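Local coordinates for membrane protein (Acinetobacter baumannii AB307-0294, PDB 5DL5) that forms an OprD-family beta-barrel in the outer membrane and probably lets small solutes, including some antibiotics, into the cell, at residues A372-Y383 with S394-S405. Numbering follows the deposited sequence.
Sequences AQEREFFNQVKY and SLRIRNSYYRAS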
loop_
_atom_site.group_PDB
_atom_site.type_symbol
_atom_site.label_atom_id
_atom_site.label_comp_id
_atom_site.label_asym_id
_atom_site.label_seq_id
_atom_site.Cartn_x
_atom_site.Cartn_y
_atom_site.Cartn_z
ATOM N N ALA A 372 26.328 -2.045 -0.226
ATOM C CA ALA A 372 25.664 -1.047 0.667
ATOM C C ALA A 372 24.639 -1.774 1.565
ATOM O O ALA A 372 24.246 -2.966 1.351
ATOM C CB ALA A 372 24.976 0.107 -0.155
ATOM N N GLN A 373 24.288 -1.071 2.639
ATOM C CA GLN A 373 23.473 -1.611 3.727
ATOM C C GLN A 373 22.573 -0.543 4.283
ATOM O O GLN A 373 22.868 0.616 4.182
ATOM C CB GLN A 373 24.419 -2.036 4.921
ATOM C CG GLN A 373 25.407 -3.062 4.494
ATOM C CD GLN A 373 26.581 -3.146 5.390
ATOM O OE1 GLN A 373 26.780 -4.144 6.023
ATOM N NE2 GLN A 373 27.384 -2.078 5.442
ATOM N N GLU A 374 21.547 -0.991 4.981
ATOM C CA GLU A 374 20.657 -0.106 5.673
ATOM C C GLU A 374 20.053 -0.843 6.869
ATOM O O GLU A 374 20.013 -2.089 6.890
ATOM C CB GLU A 374 19.515 0.320 4.747
ATOM C CG GLU A 374 18.636 -0.806 4.248
ATOM C CD GLU A 374 17.515 -0.326 3.249
ATOM O OE1 GLU A 374 17.061 -1.098 2.378
ATOM O OE2 GLU A 374 17.035 0.855 3.340
ATOM N N ARG A 375 19.650 -0.070 7.867
ATOM C CA ARG A 375 18.859 -0.615 8.912
ATOM C C ARG A 375 17.834 0.354 9.471
ATOM O O ARG A 375 18.066 1.557 9.508
ATOM C CB ARG A 375 19.797 -1.010 10.091
ATOM C CG ARG A 375 20.333 0.130 10.852
ATOM C CD ARG A 375 21.281 -0.388 11.937
ATOM N NE ARG A 375 21.709 0.744 12.685
ATOM C CZ ARG A 375 22.826 1.424 12.480
ATOM N NH1 ARG A 375 23.710 1.032 11.547
ATOM N NH2 ARG A 375 23.045 2.514 13.221
ATOM N N GLU A 376 16.812 -0.257 10.052
ATOM C CA GLU A 376 15.707 0.449 10.569
ATOM C C GLU A 376 15.210 -0.148 11.859
ATOM O O GLU A 376 14.945 -1.354 11.927
ATOM C CB GLU A 376 14.527 0.449 9.537
ATOM C CG GLU A 376 13.470 1.480 9.895
ATOM C CD GLU A 376 12.365 1.652 8.832
ATOM O OE1 GLU A 376 11.283 2.179 9.237
ATOM O OE2 GLU A 376 12.528 1.298 7.608
ATOM N N PHE A 377 15.116 0.695 12.850
ATOM C CA PHE A 377 14.444 0.432 14.147
ATOM C C PHE A 377 13.056 1.158 14.204
ATOM O O PHE A 377 12.958 2.404 14.102
ATOM C CB PHE A 377 15.303 0.862 15.356
ATOM C CG PHE A 377 14.704 0.453 16.714
ATOM C CD1 PHE A 377 14.155 -0.840 16.928
ATOM C CD2 PHE A 377 14.671 1.369 17.834
ATOM C CE1 PHE A 377 13.607 -1.194 18.179
ATOM C CE2 PHE A 377 14.151 0.991 19.086
ATOM C CZ PHE A 377 13.632 -0.266 19.266
ATOM N N PHE A 378 12.003 0.363 14.296
ATOM C CA PHE A 378 10.619 0.884 14.183
ATOM C C PHE A 378 9.859 0.653 15.502
ATOM O O PHE A 378 9.982 -0.471 16.124
ATOM C CB PHE A 378 9.963 0.066 13.046
ATOM C CG PHE A 378 8.446 0.296 12.934
ATOM C CD1 PHE A 378 7.969 1.418 12.239
ATOM C CD2 PHE A 378 7.534 -0.569 13.507
ATOM C CE1 PHE A 378 6.572 1.624 12.117
ATOM C CE2 PHE A 378 6.153 -0.310 13.467
ATOM C CZ PHE A 378 5.677 0.742 12.733
ATOM N N ASN A 379 9.073 1.642 15.952
ATOM C CA ASN A 379 8.139 1.443 17.031
ATOM C C ASN A 379 6.812 2.073 16.656
ATOM O O ASN A 379 6.786 3.182 16.074
ATOM C CB ASN A 379 8.630 2.028 18.320
ATOM C CG ASN A 379 9.745 1.205 18.919
ATOM O OD1 ASN A 379 9.496 0.284 19.671
ATOM N ND2 ASN A 379 11.004 1.503 18.513
ATOM N N GLN A 380 5.744 1.363 16.961
ATOM C CA GLN A 380 4.431 1.932 16.840
ATOM C C GLN A 380 3.606 1.590 18.042
ATOM O O GLN A 380 3.573 0.474 18.475
ATOM C CB GLN A 380 3.714 1.451 15.546
ATOM C CG GLN A 380 2.294 1.994 15.475
ATOM C CD GLN A 380 1.689 1.763 14.094
ATOM O OE1 GLN A 380 2.036 2.410 13.115
ATOM N NE2 GLN A 380 0.816 0.813 14.017
ATOM N N VAL A 381 2.987 2.588 18.612
ATOM C CA VAL A 381 1.935 2.392 19.556
ATOM C C VAL A 381 0.616 2.841 18.927
ATOM O O VAL A 381 0.514 3.932 18.284
ATOM C CB VAL A 381 2.167 3.206 20.813
ATOM C CG1 VAL A 381 0.945 3.144 21.737
ATOM C CG2 VAL A 381 3.396 2.709 21.547
ATOM N N LYS A 382 -0.383 2.029 19.151
ATOM C CA LYS A 382 -1.699 2.290 18.621
ATOM C C LYS A 382 -2.749 2.092 19.686
ATOM O O LYS A 382 -2.670 1.088 20.456
ATOM C CB LYS A 382 -1.974 1.360 17.426
ATOM C CG LYS A 382 -3.357 1.672 16.838
ATOM C CD LYS A 382 -3.618 1.116 15.433
ATOM C CE LYS A 382 -4.845 1.846 14.937
ATOM N NZ LYS A 382 -5.154 1.452 13.559
ATOM N N TYR A 383 -3.712 3.008 19.779
ATOM C CA TYR A 383 -4.883 2.863 20.646
ATOM C C TYR A 383 -6.167 2.963 19.798
ATOM O O TYR A 383 -6.338 3.972 19.063
ATOM C CB TYR A 383 -4.894 3.989 21.710
ATOM C CG TYR A 383 -6.060 3.895 22.536
ATOM C CD1 TYR A 383 -6.272 2.753 23.338
ATOM C CD2 TYR A 383 -7.040 4.866 22.519
ATOM C CE1 TYR A 383 -7.432 2.603 24.076
ATOM C CE2 TYR A 383 -8.177 4.720 23.285
ATOM C CZ TYR A 383 -8.372 3.595 24.034
ATOM O OH TYR A 383 -9.517 3.491 24.810
ATOM N N SER A 394 -9.184 5.744 16.369
ATOM C CA SER A 394 -7.856 5.352 16.741
ATOM C C SER A 394 -6.794 6.397 16.603
ATOM O O SER A 394 -6.868 7.276 15.672
ATOM C CB SER A 394 -7.375 4.170 15.909
ATOM O OG SER A 394 -7.400 4.439 14.528
ATOM N N LEU A 395 -5.723 6.181 17.393
ATOM C CA LEU A 395 -4.544 7.021 17.364
ATOM C C LEU A 395 -3.305 6.133 17.171
ATOM O O LEU A 395 -3.195 5.119 17.843
ATOM C CB LEU A 395 -4.584 7.893 18.569
ATOM C CG LEU A 395 -3.302 8.698 18.788
ATOM C CD1 LEU A 395 -3.228 9.756 17.673
ATOM C CD2 LEU A 395 -3.318 9.331 20.125
ATOM N N ARG A 396 -2.441 6.430 16.178
ATOM C CA ARG A 396 -1.253 5.621 15.803
ATOM C C ARG A 396 -0.146 6.614 15.931
ATOM O O ARG A 396 -0.238 7.705 15.326
ATOM C CB ARG A 396 -1.196 5.282 14.326
ATOM C CG ARG A 396 -2.051 4.151 14.010
ATOM C CD ARG A 396 -1.836 3.538 12.636
ATOM N NE ARG A 396 -1.775 4.443 11.491
ATOM C CZ ARG A 396 -2.770 5.082 10.862
ATOM N NH1 ARG A 396 -4.007 5.127 11.316
ATOM N NH2 ARG A 396 -2.499 5.771 9.762
ATOM N N ILE A 397 0.883 6.284 16.701
ATOM C CA ILE A 397 2.066 7.086 16.856
ATOM C C ILE A 397 3.205 6.130 16.481
ATOM O O ILE A 397 3.316 5.069 17.045
ATOM C CB ILE A 397 2.354 7.580 18.273
ATOM C CG1 ILE A 397 1.367 8.597 18.741
ATOM C CG2 ILE A 397 3.719 8.252 18.310
ATOM C CD1 ILE A 397 -0.024 8.034 18.871
ATOM N N ARG A 398 4.032 6.511 15.538
ATOM C CA ARG A 398 5.051 5.640 15.080
ATOM C C ARG A 398 6.331 6.397 14.794
ATOM O O ARG A 398 6.321 7.578 14.398
ATOM C CB ARG A 398 4.594 4.793 13.901
ATOM C CG ARG A 398 4.418 5.432 12.600
ATOM C CD ARG A 398 4.021 4.487 11.457
ATOM N NE ARG A 398 5.119 4.282 10.515
ATOM C CZ ARG A 398 5.018 3.535 9.408
ATOM N NH1 ARG A 398 3.877 2.930 9.103
ATOM N NH2 ARG A 398 6.078 3.284 8.684
ATOM N N ASN A 399 7.439 5.727 15.065
ATOM C CA ASN A 399 8.769 6.282 14.832
ATOM C C ASN A 399 9.728 5.250 14.203
ATOM O O ASN A 399 9.694 4.032 14.556
ATOM C CB ASN A 399 9.333 6.739 16.152
ATOM C CG ASN A 399 10.806 7.177 16.042
ATOM O OD1 ASN A 399 11.749 6.461 16.461
ATOM N ND2 ASN A 399 11.013 8.335 15.485
ATOM N N SER A 400 10.539 5.746 13.256
ATOM C CA SER A 400 11.608 5.008 12.611
ATOM C C SER A 400 12.914 5.716 12.778
ATOM O O SER A 400 13.054 6.937 12.439
ATOM C CB SER A 400 11.332 4.806 11.150
ATOM O OG SER A 400 10.353 3.842 11.078
ATOM N N TYR A 401 13.877 4.978 13.308
ATOM C CA TYR A 401 15.258 5.468 13.329
ATOM C C TYR A 401 15.996 4.667 12.198
ATOM O O TYR A 401 16.067 3.425 12.263
ATOM C CB TYR A 401 15.867 5.399 14.774
ATOM C CG TYR A 401 17.412 5.589 14.883
ATOM C CD1 TYR A 401 18.238 4.475 14.791
ATOM C CD2 TYR A 401 18.024 6.813 15.169
ATOM C CE1 TYR A 401 19.613 4.531 14.862
ATOM C CE2 TYR A 401 19.441 6.883 15.288
ATOM C CZ TYR A 401 20.226 5.715 15.088
ATOM O OH TYR A 401 21.632 5.600 15.176
ATOM N N TYR A 402 16.409 5.373 11.127
ATOM C CA TYR A 402 16.863 4.742 9.952
ATOM C C TYR A 402 18.265 5.193 9.605
ATOM O O TYR A 402 18.543 6.399 9.641
ATOM C CB TYR A 402 15.915 5.011 8.806
ATOM C CG TYR A 402 16.417 4.559 7.459
ATOM C CD1 TYR A 402 16.216 3.238 7.037
ATOM C CD2 TYR A 402 17.106 5.423 6.623
ATOM C CE1 TYR A 402 16.653 2.792 5.815
ATOM C CE2 TYR A 402 17.635 4.986 5.407
ATOM C CZ TYR A 402 17.369 3.663 4.990
ATOM O OH TYR A 402 17.818 3.182 3.814
ATOM N N ARG A 403 19.158 4.218 9.298
ATOM C CA ARG A 403 20.499 4.539 8.928
ATOM C C ARG A 403 20.958 3.708 7.732
ATOM O O ARG A 403 20.602 2.580 7.639
ATOM C CB ARG A 403 21.493 4.300 10.105
ATOM C CG ARG A 403 21.349 5.241 11.320
ATOM C CD ARG A 403 21.560 6.711 11.030
ATOM N NE ARG A 403 21.268 7.593 12.196
ATOM C CZ ARG A 403 20.074 8.079 12.550
ATOM N NH1 ARG A 403 18.971 7.791 11.880
ATOM N NH2 ARG A 403 19.974 8.895 13.601
ATOM N N ALA A 404 21.854 4.248 6.896
ATOM C CA ALA A 404 22.268 3.520 5.727
ATOM C C ALA A 404 23.704 3.833 5.447
ATOM O O ALA A 404 24.216 4.851 5.928
ATOM C CB ALA A 404 21.350 3.877 4.551
ATOM N N SER A 405 24.367 3.004 4.667
ATOM C CA SER A 405 25.776 3.379 4.298
ATOM C C SER A 405 25.860 4.642 3.411
ATOM O O SER A 405 24.848 5.168 2.874
ATOM C CB SER A 405 26.601 2.231 3.637
ATOM O OG SER A 405 25.888 1.467 2.818
HETATM O O HOH W 1 1.442 2.631 10.562
#
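Segment 372-383, on strand 371-384, and strand 394-404 form an antiparallel beta hairpin in the wall of an OprD-family outer-membrane barrel, flanked by strands 351-365 and 416-428. Five hydrogen-bonded pairs, from Arg375-Arg403 to Tyr383-Leu395, each exchange two backbone bonds; Arg375 N to Arg403 O measures 2.8 Å. Alternation puts Phe377, Tyr401, Val381, Ile397, Tyr383 and Leu395 on one face, largely apolar and aromatic, probably turned to lipid, though Arg375, Arg403, Asn379 and Asn399 share it; charged and polar side chains line the other, probably the channel side.

On that polar face Tyr402 OH donates to Glu374 OE2 at 2.5 Å. The carboxylate is met on its anti side, its plane turned 77° from the ring, and Ser324 OG also bonds OE2. Ser400, short enough to stay close to the strand, gives its OG to Glu376 OE1 at 2.6 Å; Met323 N and Ser324 N hold the same carboxylate, so these buried acids tie the wall to the segment around Ser324.

The edge of the Phe378 ring stands almost perpendicular over the Arg398 guanidinium, CE1 3.4 Å from NE. The alkyl chains of Lys382 and Arg396 run side by side, CD to CG 3.7 Å; with Arg398 their basic ends give the probable channel side positive charge, as in OprD-family relatives, and Asp424 salt-bridges Arg396. Gln380, CG anti to the backbone N (chi1 176°), chain extended, sets OE1 beside the Arg398 CD methylene (3.3 Å), and a water joins them, donating to Gln380 OE1 at 2.6 Å and accepting from Arg398 NH1 at 2.9 Å.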